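Local coordinates for protein GDP-perosamine synthase (Caulobacter crescentus, PDB 3BN1) that catalyses the pyridoxal phosphate-dependent transfer of an amino group from L-glutamate to GDP-4-keto-6-deoxy-D-mannose, giving GDP-perosamine for lipopolysaccharide O-antigen synthesis, at residues 38-43 and 234-239; 137-142 and 164-169. All coordinates share one frame; numbering follows the deposited sequence.

Contact 1 of 2, residues 38-43 and 234-239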
loop_
_atom_site.group_PDB
_atom_site.type_symbol
_atom_site.label_atom_id
_atom_site.label_comp_id
_atom_site.label_asym_id
_atom_site.label_seq_id
_atom_site.Cartn_x
_atom_site.Cartn_y
_atom_site.Cartn_z
ATOM N N ARG A 38 -3.547 15.923 -10.462
ATOM C CA ARG A 38 -4.556 15.837 -11.527
ATOM C C ARG A 38 -4.948 14.415 -11.944
ATOM O O ARG A 38 -6.130 14.059 -12.072
ATOM C CB ARG A 38 -4.128 16.634 -12.796
ATOM C CG ARG A 38 -3.727 15.755 -14.049
ATOM C CD ARG A 38 -3.401 16.427 -15.444
ATOM N NE ARG A 38 -3.890 15.565 -16.540
ATOM C CZ ARG A 38 -3.505 15.591 -17.822
ATOM N NH1 ARG A 38 -2.606 16.472 -18.229
ATOM N NH2 ARG A 38 -4.013 14.739 -18.722
ATOM N N PHE A 39 -3.946 13.616 -12.252
ATOM C CA PHE A 39 -4.253 12.273 -12.741
ATOM C C PHE A 39 -5.139 11.475 -11.787
ATOM O O PHE A 39 -6.058 10.758 -12.219
ATOM C CB PHE A 39 -2.949 11.574 -13.080
ATOM C CG PHE A 39 -2.227 12.206 -14.245
ATOM C CD1 PHE A 39 -2.811 12.256 -15.517
ATOM C CD2 PHE A 39 -0.958 12.720 -14.103
ATOM C CE1 PHE A 39 -2.131 12.776 -16.603
ATOM C CE2 PHE A 39 -0.285 13.248 -15.182
ATOM C CZ PHE A 39 -0.877 13.289 -16.428
ATOM N N ILE A 40 -4.857 11.578 -10.488
ATOM C CA ILE A 40 -5.676 10.855 -9.504
ATOM C C ILE A 40 -7.186 11.181 -9.664
ATOM O O ILE A 40 -8.086 10.306 -9.809
ATOM C CB ILE A 40 -5.130 11.042 -8.040
ATOM C CG1 ILE A 40 -3.616 10.862 -8.004
ATOM C CG2 ILE A 40 -5.798 10.047 -7.114
ATOM C CD1 ILE A 40 -3.006 10.899 -6.602
ATOM N N VAL A 41 -7.485 12.468 -9.636
ATOM C CA VAL A 41 -8.867 12.866 -9.752
ATOM C C VAL A 41 -9.416 12.492 -11.165
ATOM O O VAL A 41 -10.577 12.075 -11.310
ATOM C CB VAL A 41 -8.934 14.382 -9.448
ATOM C CG1 VAL A 41 -8.321 15.167 -10.602
ATOM C CG2 VAL A 41 -10.338 14.827 -9.076
ATOM N N GLU A 42 -8.595 12.694 -12.201
ATOM C CA GLU A 42 -9.047 12.373 -13.558
ATOM C C GLU A 42 -9.312 10.895 -13.735
ATOM O O GLU A 42 -10.336 10.488 -14.280
ATOM C CB GLU A 42 -8.079 12.836 -14.632
ATOM C CG GLU A 42 -7.996 14.338 -14.724
ATOM C CD GLU A 42 -7.167 14.797 -15.910
ATOM O OE1 GLU A 42 -6.182 14.103 -16.233
ATOM O OE2 GLU A 42 -7.504 15.843 -16.509
ATOM N N PHE A 43 -8.374 10.105 -13.260
ATOM C CA PHE A 43 -8.527 8.663 -13.335
ATOM C C PHE A 43 -9.745 8.210 -12.528
ATOM O O PHE A 43 -10.599 7.447 -13.029
ATOM C CB PHE A 43 -7.245 8.015 -12.770
ATOM C CG PHE A 43 -7.200 6.518 -12.950
ATOM C CD1 PHE A 43 -7.863 5.905 -14.033
ATOM C CD2 PHE A 43 -6.527 5.709 -12.015
ATOM C CE1 PHE A 43 -7.806 4.506 -14.206
ATOM C CE2 PHE A 43 -6.502 4.286 -12.176
ATOM C CZ PHE A 43 -7.137 3.691 -13.267
ATOM N N MET A 234 -3.176 6.043 -3.858
ATOM C CA MET A 234 -2.503 5.809 -5.139
ATOM C C MET A 234 -1.601 7.028 -5.457
ATOM O O MET A 234 -1.983 8.169 -5.137
ATOM C CB MET A 234 -3.551 5.729 -6.280
ATOM C CG MET A 234 -2.890 5.320 -7.588
ATOM S SD MET A 234 -4.053 5.139 -8.916
ATOM C CE MET A 234 -4.760 3.448 -8.612
ATOM N N THR A 235 -0.436 6.817 -6.082
ATOM C CA THR A 235 0.356 7.951 -6.521
ATOM C C THR A 235 -0.211 8.576 -7.826
ATOM O O THR A 235 -0.960 7.932 -8.602
ATOM C CB THR A 235 1.812 7.589 -6.835
ATOM O OG1 THR A 235 1.910 6.604 -7.916
ATOM C CG2 THR A 235 2.504 7.186 -5.559
ATOM N N ASN A 236 0.167 9.831 -8.073
ATOM C CA ASN A 236 -0.245 10.538 -9.281
ATOM C C ASN A 236 0.398 9.830 -10.465
ATOM O O ASN A 236 -0.166 9.838 -11.559
ATOM C CB ASN A 236 0.235 12.005 -9.232
ATOM C CG ASN A 236 -0.535 12.945 -10.198
ATOM O OD1 ASN A 236 -1.755 12.849 -10.375
ATOM N ND2 ASN A 236 0.192 13.911 -10.770
ATOM N N ILE A 237 1.584 9.252 -10.277
ATOM C CA ILE A 237 2.258 8.508 -11.355
ATOM C C ILE A 237 1.450 7.247 -11.724
ATOM O O ILE A 237 1.177 7.021 -12.902
ATOM C CB ILE A 237 3.748 8.081 -10.957
ATOM C CG1 ILE A 237 4.700 9.303 -11.127
ATOM C CG2 ILE A 237 4.182 6.906 -11.867
ATOM C CD1 ILE A 237 6.209 9.098 -10.838
ATOM N N GLN A 238 1.008 6.479 -10.721
ATOM C CA GLN A 238 0.190 5.298 -10.991
ATOM C C GLN A 238 -1.126 5.736 -11.650
ATOM O O GLN A 238 -1.625 5.069 -12.539
ATOM C CB GLN A 238 -0.163 4.540 -9.687
ATOM C CG GLN A 238 1.033 3.882 -8.960
ATOM C CD GLN A 238 0.818 3.763 -7.446
ATOM O OE1 GLN A 238 1.381 4.535 -6.695
ATOM N NE2 GLN A 238 -0.008 2.825 -7.021
ATOM N N ALA A 239 -1.713 6.843 -11.202
ATOM C CA ALA A 239 -3.002 7.270 -11.796
ATOM C C ALA A 239 -2.791 7.713 -13.249
ATOM O O ALA A 239 -3.681 7.588 -14.114
ATOM C CB ALA A 239 -3.674 8.420 -10.997
#

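Contact 2 of 2, residues 137-142 and 164-169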
loop_
_atom_site.group_PDB
_atom_site.type_symbol
_atom_site.label_atom_id
_atom_site.label_comp_id
_atom_site.label_asym_id
_atom_site.label_seq_id
_atom_site.Cartn_x
_atom_site.Cartn_y
_atom_site.Cartn_z
ATOM N N GLY A 137 -12.583 -12.741 -15.650
ATOM C CA GLY A 137 -13.199 -11.681 -16.450
ATOM C C GLY A 137 -14.678 -11.891 -16.664
ATOM O O GLY A 137 -15.318 -11.184 -17.458
ATOM N N GLN A 138 -15.233 -12.872 -15.963
ATOM C CA GLN A 138 -16.645 -13.180 -16.117
ATOM C C GLN A 138 -17.374 -12.824 -14.824
ATOM O O GLN A 138 -17.040 -13.399 -13.768
ATOM C CB GLN A 138 -16.814 -14.700 -16.343
ATOM C CG GLN A 138 -18.245 -15.145 -16.543
ATOM C CD GLN A 138 -18.420 -16.394 -17.398
ATOM O OE1 GLN A 138 -19.329 -16.407 -18.261
ATOM N NE2 GLN A 138 -17.532 -17.396 -17.257
ATOM N N ILE A 139 -18.421 -11.992 -14.934
ATOM C CA ILE A 139 -19.276 -11.627 -13.744
ATOM C C ILE A 139 -20.097 -12.803 -13.192
ATOM O O ILE A 139 -20.677 -13.580 -13.960
ATOM C CB ILE A 139 -20.147 -10.379 -14.070
ATOM C CG1 ILE A 139 -19.225 -9.156 -14.339
ATOM C CG2 ILE A 139 -21.152 -10.094 -12.954
ATOM C CD1 ILE A 139 -19.855 -7.893 -14.895
ATOM N N CYS A 140 -20.142 -12.974 -11.864
ATOM C CA CYS A 140 -20.949 -14.045 -11.287
ATOM C C CYS A 140 -22.418 -13.775 -11.590
ATOM O O CYS A 140 -22.777 -12.694 -12.074
ATOM C CB CYS A 140 -20.860 -13.971 -9.766
ATOM S SG CYS A 140 -19.156 -14.189 -9.147
ATOM N N ASP A 141 -23.258 -14.775 -11.316
ATOM C CA ASP A 141 -24.691 -14.618 -11.538
ATOM C C ASP A 141 -25.301 -13.735 -10.461
ATOM O O ASP A 141 -25.857 -14.206 -9.456
ATOM C CB ASP A 141 -25.387 -15.978 -11.592
ATOM C CG ASP A 141 -26.748 -15.902 -12.323
ATOM O OD1 ASP A 141 -27.141 -14.846 -12.868
ATOM O OD2 ASP A 141 -27.430 -16.933 -12.407
ATOM N N MET A 142 -25.154 -12.445 -10.688
ATOM C CA MET A 142 -25.531 -11.425 -9.713
ATOM C C MET A 142 -26.928 -11.318 -9.195
ATOM O O MET A 142 -27.152 -11.125 -8.012
ATOM C CB MET A 142 -24.966 -10.051 -10.072
ATOM C CG MET A 142 -23.459 -10.043 -10.160
ATOM S SD MET A 142 -22.670 -10.446 -8.545
ATOM C CE MET A 142 -23.308 -9.131 -7.417
ATOM N N VAL A 164 -12.438 -5.810 -15.219
ATOM C CA VAL A 164 -12.672 -4.448 -15.662
ATOM C C VAL A 164 -13.276 -4.564 -17.071
ATOM O O VAL A 164 -12.795 -5.307 -17.944
ATOM C CB VAL A 164 -11.380 -3.596 -15.705
ATOM C CG1 VAL A 164 -10.367 -4.231 -16.636
ATOM C CG2 VAL A 164 -11.751 -2.239 -16.267
ATOM N N GLY A 165 -14.373 -3.852 -17.282
ATOM C CA GLY A 165 -15.004 -3.897 -18.592
ATOM C C GLY A 165 -16.125 -4.900 -18.780
ATOM O O GLY A 165 -16.806 -4.846 -19.796
ATOM N N ALA A 166 -16.247 -5.877 -17.883
ATOM C CA ALA A 166 -17.261 -6.910 -18.032
ATOM C C ALA A 166 -18.638 -6.285 -17.762
ATOM O O ALA A 166 -18.762 -5.264 -17.087
ATOM C CB ALA A 166 -16.940 -8.138 -17.015
ATOM N N THR A 167 -19.693 -6.891 -18.271
ATOM C CA THR A 167 -21.031 -6.358 -18.002
ATOM C C THR A 167 -21.971 -7.531 -17.680
ATOM O O THR A 167 -21.716 -8.692 -18.020
ATOM C CB THR A 167 -21.647 -5.592 -19.217
ATOM O OG1 THR A 167 -21.679 -6.492 -20.339
ATOM C CG2 THR A 167 -20.854 -4.342 -19.542
ATOM N N TYR A 168 -23.100 -7.196 -17.073
ATOM C CA TYR A 168 -24.056 -8.191 -16.652
ATOM C C TYR A 168 -25.422 -7.529 -16.753
ATOM O O TYR A 168 -25.698 -6.511 -16.096
ATOM C CB TYR A 168 -23.763 -8.542 -15.179
ATOM C CG TYR A 168 -24.746 -9.522 -14.586
ATOM C CD1 TYR A 168 -24.514 -10.910 -14.709
ATOM C CD2 TYR A 168 -25.933 -9.082 -13.955
ATOM C CE1 TYR A 168 -25.425 -11.840 -14.234
ATOM C CE2 TYR A 168 -26.879 -10.028 -13.456
ATOM C CZ TYR A 168 -26.616 -11.411 -13.591
ATOM O OH TYR A 168 -27.504 -12.365 -13.071
ATOM N N ARG A 169 -26.272 -8.110 -17.585
ATOM C CA ARG A 169 -27.622 -7.592 -17.750
ATOM C C ARG A 169 -27.736 -6.058 -17.716
ATOM O O ARG A 169 -28.562 -5.462 -16.999
ATOM C CB ARG A 169 -28.543 -8.287 -16.764
ATOM C CG ARG A 169 -28.513 -9.808 -17.002
ATOM C CD ARG A 169 -29.398 -10.461 -15.997
ATOM N NE ARG A 169 -29.354 -11.945 -16.098
ATOM C CZ ARG A 169 -29.920 -12.810 -15.224
ATOM N NH1 ARG A 169 -30.601 -12.383 -14.155
ATOM N NH2 ARG A 169 -29.816 -14.127 -15.400
#

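Contact 1 of 2, residues 38-43 and 234-239
Ala239 meets the helix of residues 38-43 with its methyl group, which lies against the backbone between Phe39 and Ile40; its CB is 3.4 Å from Ile40 N. So small a side chain suits the place, because the two helices come within 5.0 Å of each other, measured from Ile40 CA to Ala239 CA. Phe39 and Phe43, one turn apart, bring their CB atoms against the alanine methyl, and Ile40 runs past it until its CD1 rests 3.3 Å from Met234 O. With CG anti to the backbone N (chi1 -173°), the Phe43 ring passes Ala239 and reaches back to Met234, just before helix 236-247; Met234 SD sits at the ring edge, 5.2 Å from the centroid of the Phe43 ring, in a Met-aromatic contact. Thr235 is the N-cap of that helix and forms a capping box with Gln238, whose N donates to Thr235 OG1 at 2.9 Å while Thr235 N donates to Gln238 OE1. Next to this cap Asn236 reaches across to the other helix start. Its OD1 accepts a weak bond from Ile40 N at 3.4 Å, while its ND2 lies at the edge of the Phe39 ring and donates to Trp32 O. An amide serves here because it offers an acceptor and a donor to two separate parts of the backbone. At the exposed end Arg38 NE forms a salt bridge with Glu42 OE1 at 2.7 Å, and its NH1 another with Glu26.

Contact 2 of 2, residues 137-142 and 164-169
Gly137 and Ile139 lie across from Ala166 and Tyr168 as the two segments run in roughly the same direction, 27° apart end to end, with 6.6 Å between Ile139 CA and Tyr168 CA, so side chains fill the gap. The Ala166 methyl is short enough to fit against the loop, its CB 3.5 Å from Gly137 O. Ile139 uses both branches: CD1 extends to Ala166 CB at 3.6 Å and to the Thr167 backbone, whereas CG2 leans on Tyr168 CB. A branched residue suits this spot, since it touches successive residues of 166-168. Strand 167-168 pairs with strand 171-172 in a small antiparallel hairpin, and the opposing loop leads into helix 142-151. Asp141, at the N-cap position and the centre of an inverse gamma turn, makes no capping bond with its carboxylate, which turns to Tyr168 instead. The Tyr168 CG stands anti to the backbone N (chi1 177°), sending the ring toward the turn, where Met142 CB packs over one face in a CH-pi contact, 4.1 Å from the ring centroid. Arg169 CG lies over the opposite face. Tyr168 OH donates to Asp141 OD1 at 2.5 Å, nearly along its C-O axis, and accepts from Asp143 N. The Arg169 guanidinium spreads over this hydroxyl; Arg169 forms its main salt bridge with Asp143, while that to Asp141 OD1 is long and a matter of charge alone, the oxygen lying over the guanidinium face.

How the contacts relate
Contact 2 is nested in the chain between the two halves of contact 1: residues 137-142 and 164-169 fall within the long connection from helix 38-51 to helix 236-247. The centres of the two contacts are 26 Å apart and their nearest atoms about 8 Å, without touching. Val164, at the start of the second segment of contact 2, packs on Phe47 and Tyr50 of helix 38-51, the helix that begins in contact 1. Contact 1 packs helices near the second subunit of the homodimer, while contact 2 joins loop and hairpin nearer the centre of the chain. The side chain of Met234 in contact 1 is about 13 Å, and Gly137 in contact 2 about 12 Å, from bound 2-oxoglutarate.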